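Local structure of periplasmic binding protein/LacI transcriptional regulator (Burkholderia multivorans, 4YLE) at residues Leu161-Ser174 against Gly193-Trp205. The protein probably serves as the substrate-binding protein of an ABC transporter, capturing a simple sugar in the periplasm for uptake. Sequence-based numbering, arbitrary orientation.
Sequences LKAGDQVGIVEGVS and GGMKVVSVQSGEW
Three groups grip the hydroxyl of S202 where two parallel strands run out into their loops. S202 OG gives its proton to G172 O, 2.8 Å away, meeting that oxygen from well above the carbonyl plane; it accepts from the backbone N of E204, closing an ST turn, and from a water that itself accepts from S174 N. With chi1 at 179°, OG lies anti to its own N and reaches across to the loop that follows strand 166-171. Beside this junction the indole of W205 lies flat under the G172 backbone: G172 CA sits 3.4 Å from the centroid of the W205 six-membered ring, 7° off the normal, a CH-pi contact. At the pyrrole end V173 CG2 closes on W205 CD1 at 3.3 Å, its side chain crossing the indole at about a right angle.

Strands 166-171 and 196-202 illustrate parallel pairing, but a beta bulge at V198, one extra residue in strand 196-202, shifts the register: V167 O takes V198 N, whereas the next rung joins I169 N to S199 O (2.9 Å), and S199 N is buried without a partner. On one face I169 CD1 packs against V197 CG1, at 3.7 Å, and E171 extends past V200 CG1, its OE2 hydrogen-bonded to T183 OG1 on helix 177-193, while its OE1 accepts from S174 OG.

Where the strands begin, selenomethionine M195 curls its bent chain so that M195 CE rests 3.5 Å from K162 C, while G164 N donates to the O of G194 (2.7 Å), the positive-phi residue of the Schellman motif that closes helix 177-193. That helix makes the beta-alpha-beta crossover between the strands and meets W205, whose side chain also lies near the bound unknown ligand; strand 226-229 flanks 166-171, leaving 196-202 at the sheet's edge, with helix 207-220 against S199 and Q201.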
ATOM      1  N   LEU A 161      19.026 -16.078   6.795  1.00 30.97           N
ATOM      2  CA  LEU A 161      18.913 -16.333   8.215  1.00 29.64           C
ATOM      3  C   LEU A 161      19.031 -17.799   8.478  1.00 35.41           C
ATOM      4  O   LEU A 161      19.342 -18.579   7.579  1.00 32.93           O
ATOM      5  CB  LEU A 161      17.577 -15.825   8.770  1.00 24.64           C
ATOM      6  CG  LEU A 161      17.351 -14.322   8.701  1.00 24.55           C
ATOM      7  CD1 LEU A 161      16.003 -13.889   9.288  1.00 22.88           C
ATOM      8  CD2 LEU A 161      18.457 -13.583   9.402  1.00 29.65           C
ATOM      9  N   LYS A 162      18.807 -18.172   9.730  1.00 34.91           N
ATOM     10  CA  LYS A 162      18.789 -19.570  10.100  1.00 39.43           C
ATOM     11  C   LYS A 162      17.694 -19.829  11.108  1.00 34.04           C
ATOM     12  O   LYS A 162      17.184 -18.915  11.752  1.00 32.38           O
ATOM     13  CB  LYS A 162      20.147 -20.003  10.665  1.00 39.74           C
ATOM     14  CG  LYS A 162      20.594 -19.229  11.876  1.00 36.23           C
ATOM     15  CD  LYS A 162      22.021 -19.638  12.306  1.00 38.85           C
ATOM     16  CE  LYS A 162      22.416 -18.946  13.597  1.00 44.98           C
ATOM     17  NZ  LYS A 162      22.235 -17.464  13.522  1.00 47.46           N
ATOM     18  N   ALA A 163      17.328 -21.098  11.212  1.00 35.66           N
ATOM     19  CA  ALA A 163      16.346 -21.553  12.177  1.00 36.21           C
ATOM     20  C   ALA A 163      16.647 -21.021  13.568  1.00 34.63           C
ATOM     21  O   ALA A 163      17.813 -21.004  14.004  1.00 35.60           O
ATOM     22  CB  ALA A 163      16.302 -23.076  12.184  1.00 44.14           C
ATOM     23  N   GLY A 164      15.593 -20.593  14.261  1.00 35.62           N
ATOM     24  CA  GLY A 164      15.705 -20.042  15.600  1.00 30.59           C
ATOM     25  C   GLY A 164      16.042 -18.557  15.670  1.00 28.75           C
ATOM     26  O   GLY A 164      15.965 -17.946  16.743  1.00 37.28           O
ATOM     27  N   ASP A 165      16.435 -17.964  14.548  1.00 31.13           N
ATOM     28  CA  ASP A 165      16.734 -16.529  14.544  1.00 26.21           C
ATOM     29  C   ASP A 165      15.506 -15.685  14.894  1.00 32.44           C
ATOM     30  O   ASP A 165      14.441 -15.891  14.336  1.00 28.55           O
ATOM     31  CB  ASP A 165      17.243 -16.071  13.186  1.00 25.51           C
ATOM     32  CG  ASP A 165      18.693 -16.419  12.944  1.00 26.99           C
ATOM     33  OD1 ASP A 165      19.359 -16.951  13.854  1.00 28.48           O
ATOM     34  OD2 ASP A 165      19.157 -16.127  11.827  1.00 30.71           O
ATOM     35  N   GLN A 166      15.695 -14.737  15.807  1.00 28.13           N
ATOM     36  CA  GLN A 166      14.672 -13.779  16.207  1.00 25.54           C
ATOM     37  C   GLN A 166      14.505 -12.656  15.191  1.00 26.70           C
ATOM     38  O   GLN A 166      15.481 -12.039  14.770  1.00 21.11           O
ATOM     39  CB  GLN A 166      15.037 -13.157  17.551  1.00 25.32           C
ATOM     40  CG  GLN A 166      14.985 -14.132  18.735  1.00 25.39           C
ATOM     41  CD  GLN A 166      15.422 -13.490  20.016  1.00 27.40           C
ATOM     42  OE1 GLN A 166      16.133 -12.488  20.011  1.00 32.62           O
ATOM     43  NE2 GLN A 166      15.007 -14.071  21.142  1.00 39.92           N
ATOM     44  N   VAL A 167      13.265 -12.357  14.807  1.00 20.47           N
ATOM     45  CA  VAL A 167      12.992 -11.220  13.937  1.00 18.99           C
ATOM     46  C   VAL A 167      11.776 -10.438  14.440  1.00 18.36           C
ATOM     47  O   VAL A 167      10.980 -10.970  15.209  1.00 19.11           O
ATOM     48  CB  VAL A 167      12.772 -11.700  12.473  1.00 19.05           C
ATOM     49  CG1 VAL A 167      13.912 -12.657  12.090  1.00 19.88           C
ATOM     50  CG2 VAL A 167      11.433 -12.396  12.339  1.00 23.24           C
ATOM     51  N   GLY A 168      11.676  -9.178  14.021  1.00 17.24           N
ATOM     52  CA  GLY A 168      10.538  -8.333  14.308  1.00 17.50           C
ATOM     53  C   GLY A 168       9.882  -7.895  13.034  1.00 17.20           C
ATOM     54  O   GLY A 168      10.543  -7.738  12.017  1.00 16.50           O
ATOM     55  N   ILE A 169       8.556  -7.729  13.093  1.00 16.12           N
ATOM     56  CA  ILE A 169       7.774  -7.221  11.967  1.00 15.00           C
ATOM     57  C   ILE A 169       7.258  -5.820  12.296  1.00 17.42           C
ATOM     58  O   ILE A 169       6.569  -5.606  13.304  1.00 16.20           O
ATOM     59  CB  ILE A 169       6.608  -8.158  11.635  1.00 16.88           C
ATOM     60  CG1 ILE A 169       7.167  -9.518  11.256  1.00 16.01           C
ATOM     61  CG2 ILE A 169       5.735  -7.589  10.499  1.00 18.87           C
ATOM     62  CD1 ILE A 169       6.110 -10.594  10.980  1.00 16.85           C
ATOM     63  N   VAL A 170       7.617  -4.878  11.440  1.00 17.21           N
ATOM     64  CA  VAL A 170       7.138  -3.512  11.523  1.00 15.30           C
ATOM     65  C   VAL A 170       5.986  -3.376  10.513  1.00 18.50           C
ATOM     66  O   VAL A 170       6.194  -3.405   9.309  1.00 20.70           O
ATOM     67  CB  VAL A 170       8.242  -2.496  11.251  1.00 14.68           C
ATOM     68  CG1 VAL A 170       7.738  -1.070  11.564  1.00 19.88           C
ATOM     69  CG2 VAL A 170       9.455  -2.803  12.090  1.00 15.72           C
ATOM     70  N   GLU A 171       4.774  -3.249  11.045  1.00 16.52           N
ATOM     71  CA  GLU A 171       3.541  -3.361  10.293  1.00 14.66           C
ATOM     72  C   GLU A 171       2.979  -2.011   9.868  1.00 17.02           C
ATOM     73  O   GLU A 171       3.264  -0.992  10.486  1.00 16.29           O
ATOM     74  CB  GLU A 171       2.557  -4.105  11.192  1.00 23.10           C
ATOM     75  CG  GLU A 171       1.169  -4.216  10.787  1.00 43.33           C
ATOM     76  CD  GLU A 171       0.493  -5.148  11.742  1.00 39.48           C
ATOM     77  OE1 GLU A 171      -0.033  -4.702  12.789  1.00 36.73           O
ATOM     78  OE2 GLU A 171       0.573  -6.344  11.458  1.00 28.41           O
ATOM     79  N   GLY A 172       2.215  -1.992   8.784  1.00 15.42           N
ATOM     80  CA  GLY A 172       1.493  -0.775   8.412  1.00 18.18           C
ATOM     81  C   GLY A 172       0.343  -0.472   9.370  1.00 21.02           C
ATOM     82  O   GLY A 172       0.206  -1.078  10.445  1.00 23.09           O
ATOM     83  N   VAL A 173      -0.517   0.477   8.975  1.00 19.45           N
ATOM     84  CA  VAL A 173      -1.733   0.797   9.746  1.00 19.86           C
ATOM     85  C   VAL A 173      -2.551  -0.478   9.938  1.00 23.96           C
ATOM     86  O   VAL A 173      -2.994  -1.078   8.975  1.00 23.96           O
ATOM     87  CB  VAL A 173      -2.569   1.901   9.030  1.00 26.77           C
ATOM     88  CG1 VAL A 173      -3.932   2.051   9.642  1.00 30.81           C
ATOM     89  CG2 VAL A 173      -1.835   3.237   9.049  1.00 25.82           C
ATOM     90  N   SER A 174      -2.742  -0.891  11.192  1.00 24.48           N
ATOM     91  CA  SER A 174      -3.268  -2.231  11.493  1.00 27.85           C
ATOM     92  C   SER A 174      -4.719  -2.483  11.055  1.00 28.14           C
ATOM     93  O   SER A 174      -5.143  -3.631  10.951  1.00 37.67           O
ATOM     94  CB  SER A 174      -3.117  -2.502  12.990  1.00 32.88           C
ATOM     95  OG  SER A 174      -1.736  -2.490  13.314  1.00 35.20           O
ATOM     96  N   GLY A 193      10.734 -21.110   7.420  1.00 31.73           N
ATOM     97  CA  GLY A 193      12.185 -21.125   7.523  1.00 37.45           C
ATOM     98  C   GLY A 193      12.691 -21.529   8.889  1.00 37.88           C
ATOM     99  O   GLY A 193      13.882 -21.815   9.055  1.00 39.75           O
ATOM    100  N   GLY A 194      11.796 -21.556   9.867  1.00 37.93           N
ATOM    101  CA  GLY A 194      12.176 -21.847  11.232  1.00 37.98           C
ATOM    102  C   GLY A 194      12.600 -20.651  12.074  1.00 35.77           C
ATOM    103  O   GLY A 194      13.107 -20.853  13.179  1.00 36.52           O
HETATM  104  N   MSE A 195      12.400 -19.419  11.589  1.00 33.15           N
HETATM  105  CA  MSE A 195      12.713 -18.223  12.383  1.00 31.18           C
HETATM  106  C   MSE A 195      11.597 -17.968  13.364  1.00 30.81           C
HETATM  107  O   MSE A 195      10.505 -18.497  13.216  1.00 39.16           O
HETATM  108  CB  MSE A 195      12.918 -16.961  11.525  1.00 28.86           C
HETATM  109  CG  MSE A 195      14.149 -16.977  10.641  1.00 39.72           C
HETATM  110 SE   MSE A 195      13.783 -17.671   8.832  1.00 40.84          SE
HETATM  111  CE  MSE A 195      15.263 -18.965   8.768  1.00 36.16           C
ATOM    112  N   LYS A 196      11.894 -17.167  14.374  1.00 29.80           N
ATOM    113  CA  LYS A 196      10.938 -16.816  15.411  1.00 32.09           C
ATOM    114  C   LYS A 196      10.566 -15.317  15.404  1.00 30.30           C
ATOM    115  O   LYS A 196      11.399 -14.446  15.648  1.00 26.09           O
ATOM    116  CB  LYS A 196      11.506 -17.204  16.767  1.00 44.03           C
ATOM    117  CG  LYS A 196      10.491 -17.186  17.876  1.00 57.29           C
ATOM    118  CD  LYS A 196      11.111 -17.688  19.170  1.00 56.26           C
ATOM    119  CE  LYS A 196      10.497 -17.019  20.394  1.00 54.95           C
ATOM    120  NZ  LYS A 196      11.567 -16.589  21.344  1.00 63.40           N
ATOM    121  N   VAL A 197       9.304 -15.005  15.118  1.00 29.88           N
ATOM    122  CA  VAL A 197       8.861 -13.617  15.173  1.00 26.46           C
ATOM    123  C   VAL A 197       8.606 -13.249  16.618  1.00 25.23           C
ATOM    124  O   VAL A 197       7.657 -13.747  17.221  1.00 30.04           O
ATOM    125  CB  VAL A 197       7.577 -13.382  14.336  1.00 24.69           C
ATOM    126  CG1 VAL A 197       7.204 -11.909  14.312  1.00 23.65           C
ATOM    127  CG2 VAL A 197       7.772 -13.869  12.928  1.00 27.17           C
ATOM    128  N   VAL A 198       9.427 -12.371  17.183  1.00 24.32           N
ATOM    129  CA  VAL A 198       9.296 -12.041  18.600  1.00 24.76           C
ATOM    130  C   VAL A 198       8.487 -10.770  18.862  1.00 26.37           C
ATOM    131  O   VAL A 198       8.085 -10.522  19.994  1.00 26.45           O
ATOM    132  CB  VAL A 198      10.691 -11.922  19.251  1.00 24.76           C
ATOM    133  CG1 VAL A 198      11.365 -13.274  19.150  1.00 28.95           C
ATOM    134  CG2 VAL A 198      11.527 -10.823  18.576  1.00 23.15           C
ATOM    135  N   SER A 199       8.219  -9.982  17.821  1.00 22.48           N
ATOM    136  CA  SER A 199       7.514  -8.717  18.016  1.00 21.76           C
ATOM    137  C   SER A 199       6.821  -8.303  16.724  1.00 21.17           C
ATOM    138  O   SER A 199       7.399  -8.451  15.663  1.00 20.19           O
ATOM    139  CB  SER A 199       8.481  -7.619  18.467  1.00 20.96           C
ATOM    140  OG  SER A 199       7.780  -6.496  18.952  1.00 23.43           O
ATOM    141  N   VAL A 200       5.577  -7.841  16.838  1.00 21.11           N
ATOM    142  CA  VAL A 200       4.864  -7.253  15.707  1.00 20.31           C
ATOM    143  C   VAL A 200       4.254  -5.965  16.216  1.00 23.96           C
ATOM    144  O   VAL A 200       3.463  -5.999  17.158  1.00 23.74           O
ATOM    145  CB  VAL A 200       3.758  -8.189  15.129  1.00 21.97           C
ATOM    146  CG1 VAL A 200       3.040  -7.532  13.948  1.00 21.41           C
ATOM    147  CG2 VAL A 200       4.353  -9.506  14.662  1.00 23.68           C
ATOM    148  N   GLN A 201       4.648  -4.840  15.617  1.00 19.79           N
ATOM    149  CA  GLN A 201       4.185  -3.520  16.018  1.00 19.24           C
ATOM    150  C   GLN A 201       3.988  -2.630  14.803  1.00 20.02           C
ATOM    151  O   GLN A 201       4.700  -2.742  13.810  1.00 19.01           O
ATOM    152  CB  GLN A 201       5.182  -2.853  16.965  1.00 21.36           C
ATOM    153  CG  GLN A 201       5.502  -3.645  18.243  1.00 23.54           C
ATOM    154  CD  GLN A 201       6.602  -2.995  19.048  1.00 38.28           C
ATOM    155  OE1 GLN A 201       6.544  -1.797  19.333  1.00 42.18           O
ATOM    156  NE2 GLN A 201       7.626  -3.777  19.411  1.00 33.57           N
ATOM    157  N   SER A 202       3.029  -1.731  14.896  1.00 19.65           N
ATOM    158  CA  SER A 202       2.737  -0.846  13.769  1.00 21.81           C
ATOM    159  C   SER A 202       3.587   0.415  13.768  1.00 20.80           C
ATOM    160  O   SER A 202       3.668   1.144  14.762  1.00 21.99           O
ATOM    161  CB  SER A 202       1.260  -0.459  13.769  1.00 21.22           C
ATOM    162  OG  SER A 202       0.976   0.419  12.701  1.00 20.77           O
ATOM    163  N   GLY A 203       4.198   0.670  12.618  1.00 20.29           N
ATOM    164  CA  GLY A 203       4.883   1.910  12.357  1.00 16.97           C
ATOM    165  C   GLY A 203       4.024   2.839  11.504  1.00 19.11           C
ATOM    166  O   GLY A 203       4.522   3.846  11.028  1.00 19.93           O
ATOM    167  N   GLU A 204       2.756   2.479  11.333  1.00 19.06           N
ATOM    168  CA  GLU A 204       1.716   3.301  10.697  1.00 18.23           C
ATOM    169  C   GLU A 204       2.086   3.857   9.305  1.00 20.11           C
ATOM    170  O   GLU A 204       1.614   4.917   8.917  1.00 20.40           O
ATOM    171  CB  GLU A 204       1.345   4.460  11.629  1.00 27.10           C
ATOM    172  CG  GLU A 204       0.599   3.964  12.866  1.00 29.07           C
ATOM    173  CD  GLU A 204       0.471   5.023  13.897  1.00 45.67           C
ATOM    174  OE1 GLU A 204       0.136   6.160  13.510  1.00 40.42           O
ATOM    175  OE2 GLU A 204       0.722   4.724  15.082  1.00 64.94           O
ATOM    176  N   TRP A 205       2.946   3.116   8.617  1.00 19.35           N
ATOM    177  CA  TRP A 205       3.408   3.366   7.255  1.00 17.54           C
ATOM    178  C   TRP A 205       4.429   4.486   7.168  1.00 15.53           C
ATOM    179  O   TRP A 205       4.855   4.834   6.060  1.00 15.85           O
ATOM    180  CB  TRP A 205       2.260   3.711   6.299  1.00 17.50           C
ATOM    181  CG  TRP A 205       1.177   2.701   6.071  1.00 18.96           C
ATOM    182  CD1 TRP A 205      -0.161   2.916   6.181  1.00 22.80           C
ATOM    183  CD2 TRP A 205       1.324   1.337   5.607  1.00 18.79           C
ATOM    184  NE1 TRP A 205      -0.856   1.785   5.835  1.00 23.63           N
ATOM    185  CE2 TRP A 205       0.029   0.805   5.470  1.00 22.86           C
ATOM    186  CE3 TRP A 205       2.421   0.523   5.316  1.00 17.71           C
ATOM    187  CZ2 TRP A 205      -0.203  -0.507   5.051  1.00 19.83           C
ATOM    188  CZ3 TRP A 205       2.190  -0.781   4.875  1.00 18.42           C
ATOM    189  CH2 TRP A 205       0.886  -1.277   4.752  1.00 17.75           C
TER
HETATM  190  O   HOH W   1      -2.096   1.056  13.264  1.00 34.25           O